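Local coordinates for ABC transporter periplasmic-binding protein YTFQ (Escherichia coli, PDB 2VK2) that binds alpha- and beta-galactofuranose in the periplasm and serves as the solute-binding component of an ABC transporter for this furanose sugar, at residues Met202-Ile207 with Asp227-Ile232; Gly6-Gly11 with Lys49-Phe54; Lys127-Val132 with Asn191-Tyr196. All coordinates share one frame; numbering follows the deposited sequence.

Contact 1: Met202-Ile207 with Asp227-Ile232; sequences MVIGAI and DGVPDI. With GZL (beta-D-galactofuranose), chain B.
CG1 of Ile204 meets CD1 of Ile232 at 4.1 Å, and Val203, Val229 and the methylene of Asp231 complete a small apolar patch that buries 170 Å² over both sides. The methyl CD1 of Ile204 does most of the touching: it lies 3.6 Å from CB of Asp231, the two side chains crossing at about a right angle, and 4.1 Å from CG2 of Val229. CD1 of Ile232 reaches back to the helix, 3.5 Å from CG1 of Val203. It gets there because CG1 of Ile232 stands opposite the backbone N (chi1 -156°) and the chain then turns at chi2 (63°), which carries its end nearer to the helix than its CB bond alone would suggest.

Among the polar interactions, the carboxylate of Asp231 forms a salt bridge with Arg172. At the start of the same segment Asp227 grips the sugar with both oxygens: OD1 accepts from O3 of galactofuranose at 2.6 Å, and OD2 accepts from O2 at 2.6 Å. Val229 occupies the N-cap position of helix 230-237, and its backbone N is bound by Asp200 at the start of the facing helix.

Asp227 follows strand 222-225 and precedes helix 230-237, beside helix 200-212. Ligand-binding residues on loops after the strands are characteristic of the alpha/beta lobes of periplasmic sugar-binding proteins.

Contact 2: Gly6-Gly11 with Lys49-Phe54; sequences GFSQVG and KAVRSF
The ring of Phe54 lies flat against Gly6, whose CA sits 3.4 Å from the ring centroid and only 6° off the ring normal, a CH-pi contact made over the face. Phe54 reaches this place with CG opposite its own carbonyl carbon (chi1 -68°). The six ring carbons lie at nearly equal distances from Gly6 CA, as expected for a carbon above the centre. At Gly6 a CB would fall 2.4 Å from Phe54 CG, so with the ring in this place there is no room for a side chain. Backbone also meets the rim of the ring, where Ser8 N approaches CE2 at 3.9 Å, near the ring plane.

The axes of strand 6-9 and helix 49-54 pass 8.4 Å apart and run antiparallel, at 176°. Their parent elements, strand 4-9 and helix 44-57, show the usual disposition of a helix packed on the parallel sheet of a Rossmann-like alpha/beta lobe. Ala38 of strand 34-39 and Ile62 of strand 61-64 also touch Phe54, so the ring spans three neighbouring strands.

Ser8 carries the next step along the interface. Its CB meets CG2 of Val51 at 4.0 Å; OG lies opposite the backbone N, where it bonds Gln47 on the same helix. Phe7, alternating along the strand, points away from the helix, and CB of Gln9 lies 4.0 Å above its ring plane, offset toward the rim.

Contact 3: Lys127-Val132 with Asn191-Tyr196; sequences KPCNVV and NICMVY
Asn130 places its backbone carbonyl and its side-chain amide against the opposite segment. Its O accepts two backbone donors: Cys193 N at 2.8 Å, in the carbonyl plane, and Met194 N at 3.2 Å, tilted 25° from that plane. The side-chain ND2 gives one N-H to Asn191 O at 3.0 Å, with the acceptor nearly in the amide plane, and donates to a water at 2.9 Å. The torsion that sets CG opposite the carbonyl carbon (chi1 -71°) turns the amide toward the backbone of Asn191. The same water receives a weak bond from Asn191 ND2, whose stronger partner is Glu186; the two amide planes stand 82° apart. With an alanine here, Asn191 O would probably be left without its side-chain donor and the water without its stronger donor.

Farther along, strand 129-135 pairs in parallel with strand 194-197, inner neighbours in the mixed sheet of the second lobe. Val132 uses both backbone groups: its N donates to Met194 O and its O accepts from Tyr196 N, each bond 2.9 Å long.

A disulfide joins Cys129 SG to Cys193 SG and so ties covalently the same ends that the double-accepting carbonyl holds. On one face of the sheet the gamma methyls of Val131 lie beside Met194 SD; on the other, Val132 meets Ile192 and Val195. The side chain of Tyr196 leads away from the other strand, and its OH bonds the backbone O of Arg146, a sugar-binding residue.

From the N terminus, contact 2 closes first: 37 residues separate its segments, and it fixes helix 44-57 on the parallel sheet of the first lobe. The chain later passes through residues 127-132 and, 58 residues on, returns at 191-196, where contact 3 joins two strands of the second lobe. Contact 1 follows at once, since helix 200-212 comes directly after strand 194-197; it closes over 19 residues, which include strand 222-225, and its second segment begins at the sugar. The three loops run in series, neither nested nor crossing. Contacts 1 and 3 touch, through Val203 CG2 and Val195 CG1 at 3.8 Å; contact 2 lies across the chain's centre, about 12 Å from contact 1 between nearest atoms.

Contact 1: Met202-Ile207 with Asp227-Ile232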
loop_
_atom_site.group_PDB
_atom_site.type_symbol
_atom_site.label_atom_id
_atom_site.label_comp_id
_atom_site.label_asym_id
_atom_site.label_seq_id
_atom_site.Cartn_x
_atom_site.Cartn_y
_atom_site.Cartn_z
ATOM N N MET A 202 -0.157 -4.929 8.981
ATOM C CA MET A 202 -1.352 -5.185 9.790
ATOM C C MET A 202 -1.528 -6.676 10.072
ATOM O O MET A 202 -1.890 -7.052 11.185
ATOM C CB MET A 202 -2.608 -4.627 9.121
ATOM C CG MET A 202 -2.733 -3.118 9.236
ATOM S SD MET A 202 -4.287 -2.474 8.595
ATOM C CE MET A 202 -4.241 -3.071 6.905
ATOM N N VAL A 203 -1.258 -7.514 9.073
ATOM C CA VAL A 203 -1.398 -8.963 9.245
ATOM C C VAL A 203 -0.297 -9.538 10.148
ATOM O O VAL A 203 -0.519 -10.535 10.833
ATOM C CB VAL A 203 -1.449 -9.713 7.883
ATOM C CG1 VAL A 203 -0.171 -10.504 7.626
ATOM C CG2 VAL A 203 -2.654 -10.640 7.840
ATOM N N ILE A 204 0.875 -8.910 10.161
ATOM C CA ILE A 204 1.956 -9.330 11.055
ATOM C C ILE A 204 1.567 -9.044 12.510
ATOM O O ILE A 204 1.832 -9.856 13.399
ATOM C CB ILE A 204 3.294 -8.663 10.672
ATOM C CG1 ILE A 204 3.786 -9.229 9.335
ATOM C CG2 ILE A 204 4.345 -8.904 11.745
ATOM C CD1 ILE A 204 4.843 -8.401 8.656
ATOM N N GLY A 205 0.927 -7.902 12.748
ATOM C CA GLY A 205 0.309 -7.629 14.043
ATOM C C GLY A 205 -0.778 -8.639 14.371
ATOM O O GLY A 205 -0.861 -9.127 15.501
ATOM N N ALA A 206 -1.602 -8.966 13.378
ATOM C CA ALA A 206 -2.654 -9.967 13.542
ATOM C C ALA A 206 -2.083 -11.336 13.917
ATOM O O ALA A 206 -2.641 -12.033 14.764
ATOM C CB ALA A 206 -3.491 -10.074 12.274
ATOM N N ILE A 207 -0.976 -11.714 13.282
ATOM C CA ILE A 207 -0.301 -12.975 13.591
ATOM C C ILE A 207 0.097 -13.047 15.071
ATOM O O ILE A 207 -0.069 -14.092 15.703
ATOM C CB ILE A 207 0.918 -13.203 12.660
ATOM C CG1 ILE A 207 0.436 -13.596 11.259
ATOM C CG2 ILE A 207 1.836 -14.292 13.209
ATOM C CD1 ILE A 207 1.493 -13.470 10.189
ATOM N N ASP A 227 1.985 -6.491 0.049
ATOM C CA ASP A 227 3.170 -5.600 0.021
ATOM C C ASP A 227 4.427 -6.396 -0.312
ATOM O O ASP A 227 5.256 -5.947 -1.097
ATOM C CB ASP A 227 3.433 -4.834 1.325
ATOM C CG ASP A 227 2.622 -3.558 1.446
ATOM O OD1 ASP A 227 2.005 -3.108 0.455
ATOM O OD2 ASP A 227 2.621 -3.009 2.558
ATOM N N GLY A 228 4.570 -7.567 0.303
ATOM C CA GLY A 228 5.790 -8.351 0.181
ATOM C C GLY A 228 6.938 -7.739 0.958
ATOM O O GLY A 228 8.048 -7.633 0.441
ATOM N N VAL A 229 6.682 -7.333 2.200
ATOM C CA VAL A 229 7.758 -6.858 3.068
ATOM C C VAL A 229 8.546 -8.071 3.568
ATOM O O VAL A 229 7.995 -9.174 3.662
ATOM C CB VAL A 229 7.240 -6.010 4.259
ATOM C CG1 VAL A 229 6.435 -4.821 3.753
ATOM C CG2 VAL A 229 6.410 -6.845 5.219
ATOM N N PRO A 230 9.844 -7.883 3.870
ATOM C CA PRO A 230 10.662 -9.005 4.340
ATOM C C PRO A 230 10.003 -9.846 5.432
ATOM O O PRO A 230 10.072 -11.077 5.383
ATOM C CB PRO A 230 11.917 -8.316 4.883
ATOM C CG PRO A 230 12.040 -7.082 4.081
ATOM C CD PRO A 230 10.632 -6.638 3.774
ATOM N N ASP A 231 9.359 -9.195 6.394
ATOM C CA ASP A 231 8.792 -9.906 7.540
ATOM C C ASP A 231 7.617 -10.821 7.195
ATOM O O ASP A 231 7.352 -11.762 7.939
ATOM C CB ASP A 231 8.412 -8.929 8.659
ATOM C CG ASP A 231 9.624 -8.420 9.429
ATOM O OD1 ASP A 231 10.746 -8.906 9.179
ATOM O OD2 ASP A 231 9.454 -7.534 10.290
ATOM N N ILE A 232 6.917 -10.583 6.086
ATOM C CA ILE A 232 5.874 -11.533 5.687
ATOM C C ILE A 232 6.499 -12.825 5.157
ATOM O O ILE A 232 5.965 -13.905 5.387
ATOM C CB ILE A 232 4.857 -10.945 4.669
ATOM C CG1 ILE A 232 3.531 -11.708 4.755
ATOM C CG2 ILE A 232 5.398 -10.997 3.248
ATOM C CD1 ILE A 232 2.833 -11.592 6.095
HETATM C C6 GZL B . 0.485 1.171 -1.309
HETATM C C5 GZL B . 0.124 1.930 -0.255
HETATM C C4 GZL B . 0.044 1.417 1.171
HETATM C C3 GZL B . 0.687 0.118 1.574
HETATM C C2 GZL B . 1.357 0.273 2.708
HETATM O O6 GZL B . 0.519 1.668 -2.548
HETATM O O5 GZL B . -0.276 3.189 -0.466
HETATM O O4 GZL B . 0.635 2.364 2.071
HETATM O O3 GZL B . 0.505 -1.017 0.909
HETATM C C1 GZL B . 1.351 1.702 3.120
HETATM O O2 GZL B . 2.001 -0.648 3.426
HETATM O O1 GZL B . 0.683 1.891 4.362
#

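Contact 2: Gly6-Gly11 with Lys49-Phe54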
loop_
_atom_site.group_PDB
_atom_site.type_symbol
_atom_site.label_atom_id
_atom_site.label_comp_id
_atom_site.label_asym_id
_atom_site.label_seq_id
_atom_site.Cartn_x
_atom_site.Cartn_y
_atom_site.Cartn_z
ATOM N N GLY A 6 10.257 18.153 -4.569
ATOM C CA GLY A 6 9.663 18.100 -3.241
ATOM C C GLY A 6 8.701 16.931 -3.192
ATOM O O GLY A 6 7.778 16.863 -3.997
ATOM N N PHE A 7 8.923 16.013 -2.255
ATOM C CA PHE A 7 8.085 14.824 -2.100
ATOM C C PHE A 7 7.320 14.928 -0.790
ATOM O O PHE A 7 7.914 14.910 0.289
ATOM C CB PHE A 7 8.974 13.573 -2.141
ATOM C CG PHE A 7 8.256 12.254 -1.903
ATOM C CD1 PHE A 7 6.891 12.086 -2.133
ATOM C CD2 PHE A 7 8.993 11.148 -1.487
ATOM C CE1 PHE A 7 6.278 10.850 -1.915
ATOM C CE2 PHE A 7 8.387 9.918 -1.276
ATOM C CZ PHE A 7 7.029 9.768 -1.490
ATOM N N SER A 8 6.000 15.080 -0.898
ATOM C CA SER A 8 5.116 14.999 0.254
ATOM C C SER A 8 4.779 13.534 0.498
ATOM O O SER A 8 3.965 12.942 -0.213
ATOM C CB SER A 8 3.837 15.809 0.039
ATOM O OG SER A 8 2.968 15.645 1.145
ATOM N N GLN A 9 5.435 12.967 1.507
ATOM C CA GLN A 9 5.298 11.570 1.891
ATOM C C GLN A 9 4.244 11.466 2.998
ATOM O O GLN A 9 4.095 12.384 3.807
ATOM C CB GLN A 9 6.680 11.065 2.355
ATOM C CG GLN A 9 6.800 9.605 2.799
ATOM C CD GLN A 9 6.308 8.616 1.762
ATOM O OE1 GLN A 9 5.144 8.642 1.381
ATOM N NE2 GLN A 9 7.186 7.713 1.325
ATOM N N VAL A 10 3.503 10.360 3.018
ATOM C CA VAL A 10 2.421 10.160 3.990
ATOM C C VAL A 10 2.968 10.107 5.410
ATOM O O VAL A 10 2.415 10.711 6.332
ATOM C CB VAL A 10 1.652 8.842 3.711
ATOM C CG1 VAL A 10 0.619 8.565 4.805
ATOM C CG2 VAL A 10 0.994 8.879 2.343
ATOM N N GLY A 11 4.062 9.372 5.567
ATOM C CA GLY A 11 4.657 9.106 6.868
ATOM C C GLY A 11 5.504 7.854 6.782
ATOM O O GLY A 11 6.111 7.586 5.751
ATOM N N LYS A 49 0.104 21.508 3.522
ATOM C CA LYS A 49 1.075 22.515 3.960
ATOM C C LYS A 49 2.444 22.307 3.307
ATOM O O LYS A 49 3.081 23.267 2.876
ATOM C CB LYS A 49 1.225 22.504 5.481
ATOM C CG LYS A 49 0.020 23.044 6.227
ATOM C CD LYS A 49 0.143 22.755 7.708
ATOM C CE LYS A 49 -0.987 23.375 8.506
ATOM N NZ LYS A 49 -0.916 22.930 9.923
ATOM N N ALA A 50 2.888 21.056 3.228
ATOM C CA ALA A 50 4.177 20.740 2.612
ATOM C C ALA A 50 4.181 21.083 1.126
ATOM O O ALA A 50 5.141 21.671 0.625
ATOM C CB ALA A 50 4.520 19.272 2.816
ATOM N N VAL A 51 3.109 20.721 0.427
ATOM C CA VAL A 51 2.983 21.028 -0.993
ATOM C C VAL A 51 3.012 22.539 -1.215
ATOM O O VAL A 51 3.703 23.024 -2.112
ATOM C CB VAL A 51 1.705 20.411 -1.592
ATOM C CG1 VAL A 51 1.484 20.888 -3.018
ATOM C CG2 VAL A 51 1.790 18.892 -1.544
ATOM N N ARG A 52 2.288 23.280 -0.383
ATOM C CA ARG A 52 2.305 24.742 -0.457
ATOM C C ARG A 52 3.697 25.317 -0.237
ATOM O O ARG A 52 4.090 26.266 -0.917
ATOM C CB ARG A 52 1.309 25.349 0.532
ATOM C CG ARG A 52 -0.099 25.203 0.044
ATOM C CD ARG A 52 -1.131 25.778 0.979
ATOM N NE ARG A 52 -2.452 25.662 0.360
ATOM C CZ ARG A 52 -3.604 25.558 1.016
ATOM N NH1 ARG A 52 -3.643 25.539 2.342
ATOM N NH2 ARG A 52 -4.734 25.452 0.329
ATOM N N SER A 53 4.447 24.739 0.697
ATOM C CA SER A 53 5.827 25.161 0.923
ATOM C C SER A 53 6.695 24.887 -0.304
ATOM O O SER A 53 7.481 25.743 -0.709
ATOM C CB SER A 53 6.414 24.466 2.150
ATOM O OG SER A 53 7.752 24.873 2.371
ATOM N N PHE A 54 6.557 23.704 -0.897
ATOM C CA PHE A 54 7.317 23.369 -2.100
ATOM C C PHE A 54 6.999 24.329 -3.246
ATOM O O PHE A 54 7.895 24.729 -3.987
ATOM C CB PHE A 54 7.044 21.929 -2.552
ATOM C CG PHE A 54 7.568 20.866 -1.611
ATOM C CD1 PHE A 54 8.789 21.005 -0.954
ATOM C CD2 PHE A 54 6.844 19.697 -1.417
ATOM C CE1 PHE A 54 9.259 20.004 -0.107
ATOM C CE2 PHE A 54 7.318 18.696 -0.573
ATOM C CZ PHE A 54 8.521 18.856 0.081
#

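Contact 3: Lys127-Val132 with Asn191-Tyr196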
loop_
_atom_site.group_PDB
_atom_site.type_symbol
_atom_site.label_atom_id
_atom_site.label_comp_id
_atom_site.label_asym_id
_atom_site.label_seq_id
_atom_site.Cartn_x
_atom_site.Cartn_y
_atom_site.Cartn_z
ATOM N N LYS A 127 -15.354 -24.949 1.291
ATOM C CA LYS A 127 -15.620 -25.112 2.718
ATOM C C LYS A 127 -15.955 -23.779 3.385
ATOM O O LYS A 127 -15.528 -22.724 2.906
ATOM C CB LYS A 127 -14.420 -25.758 3.410
ATOM C CG LYS A 127 -14.129 -27.167 2.900
ATOM C CD LYS A 127 -12.981 -27.833 3.642
ATOM C CE LYS A 127 -11.640 -27.253 3.227
ATOM N NZ LYS A 127 -10.502 -27.931 3.899
ATOM N N PRO A 128 -16.711 -23.815 4.500
ATOM C CA PRO A 128 -17.060 -22.563 5.169
ATOM C C PRO A 128 -15.820 -21.811 5.631
ATOM O O PRO A 128 -14.885 -22.422 6.153
ATOM C CB PRO A 128 -17.892 -23.019 6.376
ATOM C CG PRO A 128 -18.333 -24.393 6.056
ATOM C CD PRO A 128 -17.265 -24.986 5.204
ATOM N N CYS A 129 -15.834 -20.482 5.435
ATOM C CA CYS A 129 -14.691 -19.655 5.807
ATOM C C CYS A 129 -15.130 -18.264 6.160
ATOM O O CYS A 129 -15.469 -17.502 5.306
ATOM C CB CYS A 129 -13.686 -19.613 4.669
ATOM S SG CYS A 129 -12.180 -18.667 5.062
ATOM N N ASN A 130 -15.113 -17.991 7.410
ATOM C CA ASN A 130 -15.334 -16.636 7.908
ATOM C C ASN A 130 -14.060 -15.824 7.861
ATOM O O ASN A 130 -13.055 -16.199 8.444
ATOM C CB ASN A 130 -15.828 -16.666 9.347
ATOM C CG ASN A 130 -17.279 -17.187 9.458
ATOM O OD1 ASN A 130 -18.016 -17.186 8.553
ATOM N ND2 ASN A 130 -17.608 -17.617 10.621
ATOM N N VAL A 131 -14.161 -14.696 7.159
ATOM C CA VAL A 131 -13.046 -13.782 6.978
ATOM C C VAL A 131 -13.204 -12.568 7.885
ATOM O O VAL A 131 -14.302 -12.032 8.032
ATOM C CB VAL A 131 -12.963 -13.310 5.510
ATOM C CG1 VAL A 131 -11.882 -12.247 5.336
ATOM C CG2 VAL A 131 -12.704 -14.492 4.591
ATOM N N VAL A 132 -12.108 -12.148 8.504
ATOM C CA VAL A 132 -12.051 -10.847 9.155
ATOM C C VAL A 132 -11.083 -9.976 8.357
ATOM O O VAL A 132 -10.018 -10.441 7.934
ATOM C CB VAL A 132 -11.658 -10.943 10.649
ATOM C CG1 VAL A 132 -12.676 -11.792 11.406
ATOM C CG2 VAL A 132 -10.246 -11.496 10.831
ATOM N N ASN A 191 -14.202 -18.879 15.572
ATOM C CA ASN A 191 -15.137 -18.639 14.475
ATOM C C ASN A 191 -14.504 -17.868 13.308
ATOM O O ASN A 191 -15.214 -17.401 12.418
ATOM C CB ASN A 191 -16.372 -17.891 14.996
ATOM C CG ASN A 191 -17.547 -17.949 14.034
ATOM O OD1 ASN A 191 -17.835 -18.994 13.446
ATOM N ND2 ASN A 191 -18.237 -16.825 13.877
ATOM N N ILE A 192 -13.176 -17.747 13.307
ATOM C CA ILE A 192 -12.443 -17.073 12.234
ATOM C C ILE A 192 -11.627 -18.091 11.441
ATOM O O ILE A 192 -10.893 -18.887 12.028
ATOM C CB ILE A 192 -11.485 -16.003 12.796
ATOM C CG1 ILE A 192 -12.257 -14.962 13.615
ATOM C CG2 ILE A 192 -10.715 -15.329 11.660
ATOM C CD1 ILE A 192 -11.371 -13.940 14.295
ATOM N N CYS A 193 -11.762 -18.054 10.115
ATOM C CA CYS A 193 -11.020 -18.928 9.199
ATOM C C CYS A 193 -9.793 -18.228 8.609
ATOM O O CYS A 193 -8.754 -18.858 8.403
ATOM C CB CYS A 193 -11.953 -19.411 8.075
ATOM S SG CYS A 193 -11.183 -19.909 6.497
ATOM N N MET A 194 -9.910 -16.929 8.343
ATOM C CA MET A 194 -8.873 -16.201 7.626
ATOM C C MET A 194 -8.921 -14.713 7.952
ATOM O O MET A 194 -10.000 -14.140 8.133
ATOM C CB MET A 194 -9.059 -16.427 6.122
ATOM C CG MET A 194 -8.037 -15.751 5.225
ATOM S SD MET A 194 -8.672 -14.243 4.469
ATOM C CE MET A 194 -7.338 -13.869 3.331
ATOM N N VAL A 195 -7.745 -14.100 8.046
ATOM C CA VAL A 195 -7.635 -12.648 8.131
ATOM C C VAL A 195 -7.076 -12.117 6.818
ATOM O O VAL A 195 -6.046 -12.590 6.331
ATOM C CB VAL A 195 -6.780 -12.167 9.339
ATOM C CG1 VAL A 195 -5.406 -12.839 9.366
ATOM C CG2 VAL A 195 -6.639 -10.643 9.325
ATOM N N TYR A 196 -7.800 -11.157 6.243
ATOM C CA TYR A 196 -7.387 -10.441 5.047
ATOM C C TYR A 196 -6.967 -9.055 5.493
ATOM O O TYR A 196 -7.790 -8.293 6.001
ATOM C CB TYR A 196 -8.546 -10.342 4.046
ATOM C CG TYR A 196 -8.280 -9.419 2.872
ATOM C CD1 TYR A 196 -7.093 -9.503 2.148
ATOM C CD2 TYR A 196 -9.218 -8.464 2.480
ATOM C CE1 TYR A 196 -6.840 -8.661 1.078
ATOM C CE2 TYR A 196 -8.974 -7.618 1.404
ATOM C CZ TYR A 196 -7.784 -7.726 0.706
ATOM O OH TYR A 196 -7.513 -6.904 -0.366
HETATM O O HOH W 1 -20.349 -17.884 11.541
#